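Local coordinates for protein aerobactin synthase IucA (Klebsiella pneumoniae subsp. pneumoniae, PDB 5JM8) that probably uses ATP, with magnesium, to join siderophore building blocks in an NIS synthetase step on the route to aerobactin, at residues P320-M325 and L422-H427; K411-A416 and V441-R446; M276-L281 and D447-A452. One frame throughout, in Å; residues are numbered along the deposited sequence.

Contact 1 of 3, residues P320-M325 and L422-H427; sequences PTFRVM and LVLLAH. With ATP (adenosine-5'-triphosphate), chain I.
Leu-424 CD1 sits at the edge of the Phe-322 ring, in the ring plane, 3.8 Å from Phe-322 CZ. The second flat group here, the imidazole of His-427, is part of the ATP pocket: the alpha-phosphate oxygen O2A lies over one ring face, 3.0 Å from His-427 CE1 and 3.3 Å from His-427 ND1, so this oxygen meets the face rather than an N-H in the ring plane. The same ring also comes near the adenine, with His-427 CD2 3.6 Å from ATP C2. Tyr-485 also meets the imidazole edge-to-face. Back at the contact itself, the Phe-322 side chain and Leu-424 approach from opposite directions; with CG anti to the backbone N (chi1 167°), the phenyl extends from the strand to present CZ to the methyl. Two residues further along the strand, on the same face, Val-324 CG2 reaches the same methyl, Leu-424 CD1, at 3.9 Å, and these two side chains meet at a slant. One leucine methyl is thus shared by an aromatic edge and a valine branch, an apolar contact wholly buried in the fold. Hydrophobic packing carries it, for the backbones stay about 9.5 Å apart between the CA atoms of Val-324 and Leu-424. Strand 322-324 is one of the two outermost strands, within this chain, of a four-stranded mixed sheet and runs parallel to strand 440-445, whose Leu-443 packs on Phe-322 and whose Tyr-445 packs on Leu-424. Strand 422-424 pairs instead with strand 451-453, while Val-423 and Leu-425 pack against helix 475-500.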
loop_
_atom_site.group_PDB
_atom_site.type_symbol
_atom_site.label_atom_id
_atom_site.label_comp_id
_atom_site.label_asym_id
_atom_site.label_seq_id
_atom_site.Cartn_x
_atom_site.Cartn_y
_atom_site.Cartn_z
ATOM N N PRO A 320 17.209 20.993 10.687
ATOM C CA PRO A 320 16.164 20.620 9.728
ATOM C C PRO A 320 15.368 19.375 10.129
ATOM O O PRO A 320 14.225 19.217 9.695
ATOM C CB PRO A 320 16.952 20.361 8.441
ATOM C CG PRO A 320 18.318 19.985 8.903
ATOM C CD PRO A 320 18.560 20.818 10.125
ATOM N N THR A 321 15.963 18.507 10.939
ATOM C CA THR A 321 15.309 17.269 11.347
ATOM C C THR A 321 14.445 17.461 12.592
ATOM O O THR A 321 13.749 16.537 13.020
ATOM C CB THR A 321 16.330 16.167 11.635
ATOM O OG1 THR A 321 17.204 16.588 12.688
ATOM C CG2 THR A 321 17.146 15.857 10.392
ATOM N N PHE A 322 14.494 18.661 13.165
ATOM C CA PHE A 322 13.687 18.995 14.333
ATOM C C PHE A 322 12.398 19.699 13.919
ATOM O O PHE A 322 12.436 20.703 13.209
ATOM C CB PHE A 322 14.483 19.878 15.296
ATOM C CG PHE A 322 13.644 20.523 16.364
ATOM C CD1 PHE A 322 12.908 19.750 17.245
ATOM C CD2 PHE A 322 13.595 21.902 16.490
ATOM C CE1 PHE A 322 12.135 20.338 18.229
ATOM C CE2 PHE A 322 12.823 22.494 17.473
ATOM C CZ PHE A 322 12.094 21.710 18.345
ATOM N N ARG A 323 11.262 19.159 14.357
ATOM C CA ARG A 323 9.966 19.795 14.123
ATOM C C ARG A 323 9.215 20.013 15.429
ATOM O O ARG A 323 9.404 19.280 16.397
ATOM C CB ARG A 323 9.091 18.951 13.186
ATOM C CG ARG A 323 9.666 18.697 11.801
ATOM C CD ARG A 323 9.947 19.977 11.024
ATOM N NE ARG A 323 8.748 20.764 10.735
ATOM C CZ ARG A 323 7.932 20.548 9.705
ATOM N NH1 ARG A 323 8.162 19.553 8.863
ATOM N NH2 ARG A 323 6.875 21.325 9.520
ATOM N N VAL A 324 8.371 21.038 15.441
ATOM C CA VAL A 324 7.362 21.202 16.477
ATOM C C VAL A 324 5.994 21.063 15.816
ATOM O O VAL A 324 5.738 21.680 14.780
ATOM C CB VAL A 324 7.482 22.570 17.192
ATOM C CG1 VAL A 324 6.339 22.769 18.177
ATOM C CG2 VAL A 324 8.815 22.677 17.910
ATOM N N MET A 325 5.129 20.234 16.396
ATOM C CA MET A 325 3.747 20.124 15.933
ATOM C C MET A 325 2.944 21.318 16.436
ATOM O O MET A 325 2.508 21.345 17.587
ATOM C CB MET A 325 3.108 18.819 16.408
ATOM C CG MET A 325 3.513 17.599 15.602
ATOM S SD MET A 325 2.869 16.071 16.307
ATOM C CE MET A 325 3.204 14.911 14.983
ATOM N N LEU A 422 13.900 29.799 23.882
ATOM C CA LEU A 422 12.677 29.004 23.784
ATOM C C LEU A 422 12.750 27.760 24.663
ATOM O O LEU A 422 13.624 26.911 24.488
ATOM C CB LEU A 422 12.420 28.600 22.328
ATOM C CG LEU A 422 11.313 27.571 22.076
ATOM C CD1 LEU A 422 9.971 28.087 22.568
ATOM C CD2 LEU A 422 11.252 27.223 20.601
ATOM N N VAL A 423 11.813 27.653 25.598
ATOM C CA VAL A 423 11.754 26.514 26.502
ATOM C C VAL A 423 10.679 25.531 26.053
ATOM O O VAL A 423 9.491 25.848 26.082
ATOM C CB VAL A 423 11.465 26.963 27.950
ATOM C CG1 VAL A 423 11.462 25.771 28.898
ATOM C CG2 VAL A 423 12.488 27.995 28.396
ATOM N N LEU A 424 11.106 24.346 25.626
ATOM C CA LEU A 424 10.184 23.249 25.344
ATOM C C LEU A 424 10.392 22.149 26.376
ATOM O O LEU A 424 11.387 21.424 26.334
ATOM C CB LEU A 424 10.385 22.702 23.928
ATOM C CG LEU A 424 10.114 23.671 22.775
ATOM C CD1 LEU A 424 10.374 22.990 21.444
ATOM C CD2 LEU A 424 8.692 24.206 22.828
ATOM N N LEU A 425 9.455 22.043 27.313
ATOM C CA LEU A 425 9.542 21.051 28.378
ATOM C C LEU A 425 9.183 19.676 27.838
ATOM O O LEU A 425 8.019 19.275 27.845
ATOM C CB LEU A 425 8.622 21.425 29.539
ATOM C CG LEU A 425 8.921 22.781 30.180
ATOM C CD1 LEU A 425 7.837 23.155 31.175
ATOM C CD2 LEU A 425 10.290 22.774 30.852
ATOM N N ALA A 426 10.196 18.957 27.377
ATOM C CA ALA A 426 9.987 17.707 26.668
ATOM C C ALA A 426 9.873 16.507 27.599
ATOM O O ALA A 426 10.882 15.972 28.058
ATOM C CB ALA A 426 11.110 17.491 25.684
ATOM N N HIS A 427 8.641 16.080 27.862
ATOM C CA HIS A 427 8.403 14.810 28.534
ATOM C C HIS A 427 8.973 13.674 27.711
ATOM O O HIS A 427 9.407 13.855 26.577
ATOM C CB HIS A 427 6.909 14.536 28.742
ATOM C CG HIS A 427 6.240 15.449 29.715
ATOM N ND1 HIS A 427 5.551 16.578 29.327
ATOM C CD2 HIS A 427 6.128 15.385 31.062
ATOM C CE1 HIS A 427 5.052 17.175 30.395
ATOM N NE2 HIS A 427 5.386 16.471 31.460
HETATM P PG ATP I . -0.720 15.961 24.653
HETATM O O1G ATP I . -1.773 15.300 23.801
HETATM O O2G ATP I . 0.677 15.454 24.389
HETATM O O3G ATP I . -0.812 17.468 24.683
HETATM P PB ATP I . -1.087 16.302 27.518
HETATM O O1B ATP I . -2.159 15.704 28.395
HETATM O O2B ATP I . -1.119 17.781 27.207
HETATM O O3B ATP I . -1.019 15.430 26.154
HETATM P PA ATP I . 0.781 16.146 29.684
HETATM O O1A ATP I . -0.059 17.256 30.263
HETATM O O2A ATP I . 2.285 16.252 29.712
HETATM O O3A ATP I . 0.351 15.928 28.147
HETATM O "O5'" ATP I . 0.390 14.741 30.360
HETATM C "C5'" ATP I . 1.073 13.576 29.910
HETATM C "C4'" ATP I . 0.196 12.335 30.001
HETATM O "O4'" ATP I . 0.976 11.210 29.591
HETATM C "C3'" ATP I . -0.306 12.054 31.410
HETATM O "O3'" ATP I . -1.722 11.831 31.380
HETATM C "C2'" ATP I . 0.436 10.813 31.870
HETATM O "O2'" ATP I . -0.424 9.898 32.546
HETATM C "C1'" ATP I . 0.972 10.190 30.592
HETATM N N9 ATP I . 2.348 9.673 30.766
HETATM C C8 ATP I . 2.699 8.390 30.578
HETATM N N7 ATP I . 4.024 8.215 30.811
HETATM C C5 ATP I . 4.534 9.410 31.154
HETATM C C6 ATP I . 5.869 9.923 31.523
HETATM N N6 ATP I . 6.922 9.074 31.565
HETATM N N1 ATP I . 5.981 11.240 31.811
HETATM C C2 ATP I . 4.924 12.074 31.766
HETATM N N3 ATP I . 3.684 11.669 31.436
HETATM C C4 ATP I . 3.426 10.373 31.126
#

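Contact 2 of 3, residues K411-A416 and V441-R446; sequences KPLFTA and VGLIYR. With ATP (adenosine-5'-triphosphate), chain I.
Leading up to Leu-443, the residue that meets Pro-412 and Leu-413, Val-441 and Gly-442 both face Gln-434 and make a classic beta bulge. Leu-443 then turns toward the helix, its CG anti to the backbone N (chi1 168°), and does the touching with one branch: Leu-443 CD2 lies 4.0 Å from Pro-412 CG, and it is as far, 4.0 Å, from Leu-413 CG. The two leucine side chains cross at about a right angle. Ile-444 packs instead on Leu-432 and Thr-361, following the alternation of the strand. CB of Tyr-445 again points toward the helix, though its side chain stops short of touching it. Arg-446 passes alongside the gamma phosphate, NE 3.6 Å from ATP O2G, and the bend at chi3 (68°) turns its guanidinium on to Glu-142, by a salt bridge from NH1, and to the carbonyl O of Gln-429, by a hydrogen bond from NH2. On the helix, kinked where Pro-412 has no N-H to give, Thr-415 N and Thr-415 OG1 grip Lys-411 O from opposite faces of its plane, OG1 at 2.8 Å. Helix 394-420 lies on one side of the mixed sheet, where Phe-322 of strand 322-324 packs against Pro-412 and Tyr-445, and Ile-431 of strand 431-435 against Leu-443.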
loop_
_atom_site.group_PDB
_atom_site.type_symbol
_atom_site.label_atom_id
_atom_site.label_comp_id
_atom_site.label_asym_id
_atom_site.label_seq_id
_atom_site.Cartn_x
_atom_site.Cartn_y
_atom_site.Cartn_z
ATOM N N LYS A 411 20.087 18.006 21.413
ATOM C CA LYS A 411 20.779 19.148 20.820
ATOM C C LYS A 411 19.823 20.282 20.429
ATOM O O LYS A 411 20.019 21.418 20.855
ATOM C CB LYS A 411 21.598 18.706 19.601
ATOM C CG LYS A 411 22.569 19.761 19.094
ATOM C CD LYS A 411 23.464 19.211 18.002
ATOM N N PRO A 412 18.784 19.986 19.631
ATOM C CA PRO A 412 17.885 21.088 19.272
ATOM C C PRO A 412 17.171 21.718 20.466
ATOM O O PRO A 412 16.887 22.914 20.443
ATOM C CB PRO A 412 16.870 20.424 18.333
ATOM C CG PRO A 412 16.989 18.960 18.587
ATOM C CD PRO A 412 18.414 18.733 18.950
ATOM N N LEU A 413 16.891 20.926 21.496
ATOM C CA LEU A 413 16.120 21.407 22.639
ATOM C C LEU A 413 16.943 22.281 23.587
ATOM O O LEU A 413 16.457 23.304 24.071
ATOM C CB LEU A 413 15.529 20.223 23.404
ATOM C CG LEU A 413 14.433 19.448 22.667
ATOM C CD1 LEU A 413 14.117 18.150 23.390
ATOM C CD2 LEU A 413 13.174 20.287 22.508
ATOM N N PHE A 414 18.182 21.875 23.858
ATOM C CA PHE A 414 19.082 22.670 24.688
ATOM C C PHE A 414 19.527 23.939 23.965
ATOM O O PHE A 414 19.789 24.961 24.597
ATOM C CB PHE A 414 20.314 21.856 25.091
ATOM C CG PHE A 414 20.092 20.943 26.264
ATOM C CD1 PHE A 414 20.015 21.450 27.551
ATOM C CD2 PHE A 414 19.989 19.574 26.080
ATOM C CE1 PHE A 414 19.822 20.607 28.630
ATOM C CE2 PHE A 414 19.796 18.727 27.156
ATOM C CZ PHE A 414 19.712 19.243 28.431
ATOM N N THR A 415 19.621 23.860 22.640
ATOM C CA THR A 415 20.061 24.992 21.826
ATOM C C THR A 415 18.943 26.012 21.642
ATOM O O THR A 415 19.191 27.216 21.596
ATOM C CB THR A 415 20.551 24.537 20.437
ATOM O OG1 THR A 415 21.649 23.627 20.585
ATOM C CG2 THR A 415 21.003 25.728 19.607
ATOM N N ALA A 416 17.714 25.523 21.527
ATOM C CA ALA A 416 16.553 26.394 21.379
ATOM C C ALA A 416 16.388 27.301 22.597
ATOM O O ALA A 416 15.986 28.458 22.469
ATOM C CB ALA A 416 15.300 25.570 21.165
ATOM N N VAL A 441 16.823 9.685 13.596
ATOM C CA VAL A 441 17.291 10.575 12.536
ATOM C C VAL A 441 16.610 11.938 12.615
ATOM O O VAL A 441 16.833 12.801 11.765
ATOM C CB VAL A 441 17.044 9.966 11.137
ATOM C CG1 VAL A 441 17.844 8.688 10.969
ATOM C CG2 VAL A 441 15.565 9.696 10.920
ATOM N N GLY A 442 15.781 12.132 13.636
ATOM C CA GLY A 442 15.096 13.397 13.815
ATOM C C GLY A 442 14.206 13.437 15.041
ATOM O O GLY A 442 14.019 12.425 15.717
ATOM N N LEU A 443 13.658 14.619 15.318
ATOM C CA LEU A 443 12.799 14.837 16.477
ATOM C C LEU A 443 11.529 15.578 16.083
ATOM O O LEU A 443 11.561 16.497 15.263
ATOM C CB LEU A 443 13.545 15.626 17.560
ATOM C CG LEU A 443 12.703 16.188 18.715
ATOM C CD1 LEU A 443 12.145 15.063 19.576
ATOM C CD2 LEU A 443 13.502 17.166 19.565
ATOM N N ILE A 444 10.411 15.171 16.675
ATOM C CA ILE A 444 9.174 15.932 16.579
ATOM C C ILE A 444 8.613 16.162 17.985
ATOM O O ILE A 444 8.259 15.213 18.687
ATOM C CB ILE A 444 8.126 15.224 15.696
ATOM C CG1 ILE A 444 8.702 14.954 14.302
ATOM C CG2 ILE A 444 6.865 16.077 15.593
ATOM C CD1 ILE A 444 7.787 14.153 13.396
ATOM N N TYR A 445 8.552 17.428 18.389
ATOM C CA TYR A 445 8.039 17.796 19.701
ATOM C C TYR A 445 6.539 18.033 19.651
ATOM O O TYR A 445 6.018 18.597 18.689
ATOM C CB TYR A 445 8.741 19.046 20.236
ATOM C CG TYR A 445 8.168 19.526 21.551
ATOM C CD1 TYR A 445 8.635 19.025 22.758
ATOM C CD2 TYR A 445 7.150 20.471 21.583
ATOM C CE1 TYR A 445 8.109 19.455 23.960
ATOM C CE2 TYR A 445 6.619 20.906 22.780
ATOM C CZ TYR A 445 7.100 20.394 23.964
ATOM O OH TYR A 445 6.570 20.829 25.155
ATOM N N ARG A 446 5.863 17.610 20.715
ATOM C CA ARG A 446 4.416 17.703 20.828
ATOM C C ARG A 446 4.031 18.327 22.168
ATOM O O ARG A 446 4.801 18.255 23.123
ATOM C CB ARG A 446 3.799 16.313 20.679
ATOM C CG ARG A 446 2.373 16.199 21.161
ATOM C CD ARG A 446 1.854 14.804 20.944
ATOM N NE ARG A 446 2.521 13.824 21.796
ATOM C CZ ARG A 446 2.518 12.516 21.561
ATOM N NH1 ARG A 446 1.892 12.037 20.494
ATOM N NH2 ARG A 446 3.142 11.686 22.381
HETATM P PG ATP I . -0.720 15.961 24.653
HETATM O O1G ATP I . -1.773 15.300 23.801
HETATM O O2G ATP I . 0.677 15.454 24.389
HETATM O O3G ATP I . -0.812 17.468 24.683
HETATM P PB ATP I . -1.087 16.302 27.518
HETATM O O1B ATP I . -2.159 15.704 28.395
HETATM O O2B ATP I . -1.119 17.781 27.207
HETATM O O3B ATP I . -1.019 15.430 26.154
HETATM P PA ATP I . 0.781 16.146 29.684
HETATM O O1A ATP I . -0.059 17.256 30.263
HETATM O O2A ATP I . 2.285 16.252 29.712
HETATM O O3A ATP I . 0.351 15.928 28.147
HETATM O "O5'" ATP I . 0.390 14.741 30.360
HETATM C "C5'" ATP I . 1.073 13.576 29.910
HETATM C "C4'" ATP I . 0.196 12.335 30.001
HETATM O "O4'" ATP I . 0.976 11.210 29.591
HETATM C "C3'" ATP I . -0.306 12.054 31.410
HETATM O "O3'" ATP I . -1.722 11.831 31.380
HETATM C "C2'" ATP I . 0.436 10.813 31.870
HETATM O "O2'" ATP I . -0.424 9.898 32.546
HETATM C "C1'" ATP I . 0.972 10.190 30.592
HETATM N N9 ATP I . 2.348 9.673 30.766
HETATM C C8 ATP I . 2.699 8.390 30.578
HETATM N N7 ATP I . 4.024 8.215 30.811
HETATM C C5 ATP I . 4.534 9.410 31.154
HETATM C C6 ATP I . 5.869 9.923 31.523
HETATM N N6 ATP I . 6.922 9.074 31.565
HETATM N N1 ATP I . 5.981 11.240 31.811
HETATM C C2 ATP I . 4.924 12.074 31.766
HETATM N N3 ATP I . 3.684 11.669 31.436
HETATM C C4 ATP I . 3.426 10.373 31.126
#

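Contact 3 of 3, residues M276-L281 and D447-A452. With ATP (adenosine-5'-triphosphate), chain I.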
loop_
_atom_site.group_PDB
_atom_site.type_symbol
_atom_site.label_atom_id
_atom_site.label_comp_id
_atom_site.label_asym_id
_atom_site.label_seq_id
_atom_site.Cartn_x
_atom_site.Cartn_y
_atom_site.Cartn_z
ATOM N N MET A 276 -4.498 16.712 13.979
ATOM C CA MET A 276 -4.881 15.998 15.187
ATOM C C MET A 276 -5.780 16.929 15.989
ATOM O O MET A 276 -5.832 18.130 15.718
ATOM C CB MET A 276 -3.659 15.587 16.008
ATOM C CG MET A 276 -2.720 14.627 15.309
ATOM S SD MET A 276 -1.453 14.026 16.434
ATOM C CE MET A 276 -0.315 13.240 15.296
ATOM N N ILE A 277 -6.483 16.383 16.975
ATOM C CA ILE A 277 -7.345 17.201 17.814
ATOM C C ILE A 277 -7.152 16.850 19.290
ATOM O O ILE A 277 -7.093 15.679 19.667
ATOM C CB ILE A 277 -8.824 17.048 17.395
ATOM C CG1 ILE A 277 -9.700 18.061 18.134
ATOM C CG2 ILE A 277 -9.305 15.618 17.613
ATOM C CD1 ILE A 277 -11.003 18.356 17.427
ATOM N N LYS A 278 -7.019 17.892 20.107
ATOM C CA LYS A 278 -6.786 17.755 21.540
ATOM C C LYS A 278 -7.936 18.386 22.315
ATOM O O LYS A 278 -8.038 19.609 22.397
ATOM C CB LYS A 278 -5.459 18.409 21.923
ATOM C CG LYS A 278 -5.142 18.383 23.405
ATOM C CD LYS A 278 -3.752 18.941 23.667
ATOM C CE LYS A 278 -3.427 18.979 25.148
ATOM N NZ LYS A 278 -2.026 19.415 25.390
ATOM N N PHE A 279 -8.793 17.543 22.884
ATOM C CA PHE A 279 -10.025 18.003 23.514
ATOM C C PHE A 279 -9.852 18.374 24.979
ATOM O O PHE A 279 -9.007 17.818 25.684
ATOM C CB PHE A 279 -11.111 16.929 23.415
ATOM C CG PHE A 279 -11.625 16.701 22.024
ATOM C CD1 PHE A 279 -12.467 17.619 21.421
ATOM C CD2 PHE A 279 -11.285 15.554 21.329
ATOM C CE1 PHE A 279 -12.946 17.403 20.146
ATOM C CE2 PHE A 279 -11.765 15.332 20.053
ATOM C CZ PHE A 279 -12.595 16.256 19.463
ATOM N N SER A 280 -10.670 19.321 25.425
ATOM C CA SER A 280 -10.870 19.561 26.844
ATOM C C SER A 280 -11.689 18.394 27.379
ATOM O O SER A 280 -12.877 18.284 27.084
ATOM C CB SER A 280 -11.585 20.894 27.078
ATOM O OG SER A 280 -11.713 21.176 28.459
ATOM N N LEU A 281 -11.045 17.518 28.147
ATOM C CA LEU A 281 -11.668 16.273 28.592
ATOM C C LEU A 281 -11.747 16.212 30.116
ATOM O O LEU A 281 -10.727 16.158 30.796
ATOM C CB LEU A 281 -10.879 15.076 28.045
ATOM C CG LEU A 281 -11.409 13.666 28.323
ATOM C CD1 LEU A 281 -12.786 13.467 27.719
ATOM C CD2 LEU A 281 -10.441 12.620 27.787
ATOM N N ASP A 447 2.846 18.935 22.213
ATOM C CA ASP A 447 2.295 19.575 23.412
ATOM C C ASP A 447 2.901 20.962 23.618
ATOM O O ASP A 447 3.908 21.122 24.307
ATOM C CB ASP A 447 2.515 18.713 24.660
ATOM C CG ASP A 447 1.645 19.146 25.833
ATOM O OD1 ASP A 447 0.997 20.211 25.741
ATOM O OD2 ASP A 447 1.618 18.423 26.851
ATOM N N CYS A 448 2.257 21.960 23.026
ATOM C CA CYS A 448 2.725 23.337 23.098
ATOM C C CYS A 448 2.317 24.004 24.407
ATOM O O CYS A 448 2.716 25.133 24.693
ATOM C CB CYS A 448 2.185 24.126 21.908
ATOM S SG CYS A 448 2.546 23.339 20.324
ATOM N N GLN A 449 1.518 23.300 25.200
ATOM C CA GLN A 449 1.150 23.770 26.530
ATOM C C GLN A 449 2.386 23.845 27.425
ATOM O O GLN A 449 2.389 24.540 28.442
ATOM C CB GLN A 449 0.097 22.847 27.149
ATOM C CG GLN A 449 -0.476 23.329 28.473
ATOM C CD GLN A 449 -1.574 22.420 28.993
ATOM O OE1 GLN A 449 -2.010 21.495 28.308
ATOM N NE2 GLN A 449 -2.026 22.681 30.213
ATOM N N GLY A 450 3.435 23.124 27.030
ATOM C CA GLY A 450 4.685 23.096 27.769
ATOM C C GLY A 450 5.743 23.995 27.154
ATOM O O GLY A 450 6.942 23.774 27.342
ATOM N N SER A 451 5.298 25.002 26.408
ATOM C CA SER A 451 6.202 25.992 25.838
ATOM C C SER A 451 6.325 27.189 26.772
ATOM O O SER A 451 5.331 27.653 27.333
ATOM C CB SER A 451 5.717 26.449 24.461
ATOM O OG SER A 451 4.460 27.095 24.548
ATOM N N ALA A 452 7.549 27.677 26.933
ATOM C CA ALA A 452 7.809 28.853 27.750
ATOM C C ALA A 452 9.006 29.609 27.193
ATOM O O ALA A 452 9.760 29.075 26.378
ATOM C CB ALA A 452 8.048 28.459 29.194
HETATM P PG ATP I . -0.720 15.961 24.653
HETATM O O1G ATP I . -1.773 15.300 23.801
HETATM O O2G ATP I . 0.677 15.454 24.389
HETATM O O3G ATP I . -0.812 17.468 24.683
HETATM P PB ATP I . -1.087 16.302 27.518
HETATM O O1B ATP I . -2.159 15.704 28.395
HETATM O O2B ATP I . -1.119 17.781 27.207
HETATM O O3B ATP I . -1.019 15.430 26.154
HETATM P PA ATP I . 0.781 16.146 29.684
HETATM O O1A ATP I . -0.059 17.256 30.263
HETATM O O2A ATP I . 2.285 16.252 29.712
HETATM O O3A ATP I . 0.351 15.928 28.147
HETATM O "O5'" ATP I . 0.390 14.741 30.360
HETATM C "C5'" ATP I . 1.073 13.576 29.910
HETATM C "C4'" ATP I . 0.196 12.335 30.001
HETATM O "O4'" ATP I . 0.976 11.210 29.591
HETATM C "C3'" ATP I . -0.306 12.054 31.410
HETATM O "O3'" ATP I . -1.722 11.831 31.380
HETATM C "C2'" ATP I . 0.436 10.813 31.870
HETATM O "O2'" ATP I . -0.424 9.898 32.546
HETATM C "C1'" ATP I . 0.972 10.190 30.592
HETATM N N9 ATP I . 2.348 9.673 30.766
HETATM C C8 ATP I . 2.699 8.390 30.578
HETATM N N7 ATP I . 4.024 8.215 30.811
HETATM C C5 ATP I . 4.534 9.410 31.154
HETATM C C6 ATP I . 5.869 9.923 31.523
HETATM N N6 ATP I . 6.922 9.074 31.565
HETATM N N1 ATP I . 5.981 11.240 31.811
HETATM C C2 ATP I . 4.924 12.074 31.766
HETATM N N3 ATP I . 3.684 11.669 31.436
HETATM C C4 ATP I . 3.426 10.373 31.126
#
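Lys-278 NZ forms a salt bridge with Asp-447 OD1 at 3.1 Å and reaches the ATP phosphates at the same time. It donates to the beta-phosphate oxygen, NZ to ATP O2B being 2.6 Å, and to the gamma-phosphate oxygen O3G; that second bond is modelled very short, and its exact length is doubtful. Asp-447 is also one of three protein residues at the magnesium site, with Gln-429 and Asn-430, so its carboxylate meets both the lysine and the metal, next to the polyphosphate. Gln-449 OE1 is a more distant neighbour, 3.6 Å from Lys-278 NZ. The ammonium is thus held by two phosphate oxygens and a carboxylate. An extended chain, with CG anti to the backbone N (chi1 177°), carries NZ out from strand 275-284. This strand lies between strands 267-269 and 345-350 of the antiparallel sheet on one side of the nucleotide, while Asp-447 comes just after strand 440-445 on the other, with Arg-446 between, so the salt bridge links the two sides at the phosphates. One shell further out, Asp-447 OD1 also accepts from Gln-449 N at 3.2 Å, an Asx turn in which the donor comes on the anti side, 34° out of the carboxylate plane. The short 3-10 segment 448-449 is steadied in turn by Ser-451, whose N and OG both bond to Cys-448 O, OG at 2.6 Å. Glu-327 OE2 takes the N-H of Cys-448, and Arg-299 NH1 gives to Gln-449 O.

All three contacts are buried, contact 3 less completely, since Gln-449 is partly exposed, and their chemistry changes toward the nucleotide. Contacts 1 and 2, with centres about 5 Å apart, are apolar and share a sheet: strands 322-324 and 440-445 are neighbours there, joined by backbone bonds from Arg-323 to Leu-443 and Tyr-445. In both, only a pocket residue next to the packing, His-427 or Arg-446, comes near ATP. Contact 3, about 14 Å from contact 1 and about 18 Å from contact 2 between centres, is instead charged and lies at the phosphates and magnesium. Strand 451-453 ties it to contact 1 by pairing with strand 422-424. The second subunit approaches 320-325 and 441-446, but no other chain touches contact 3.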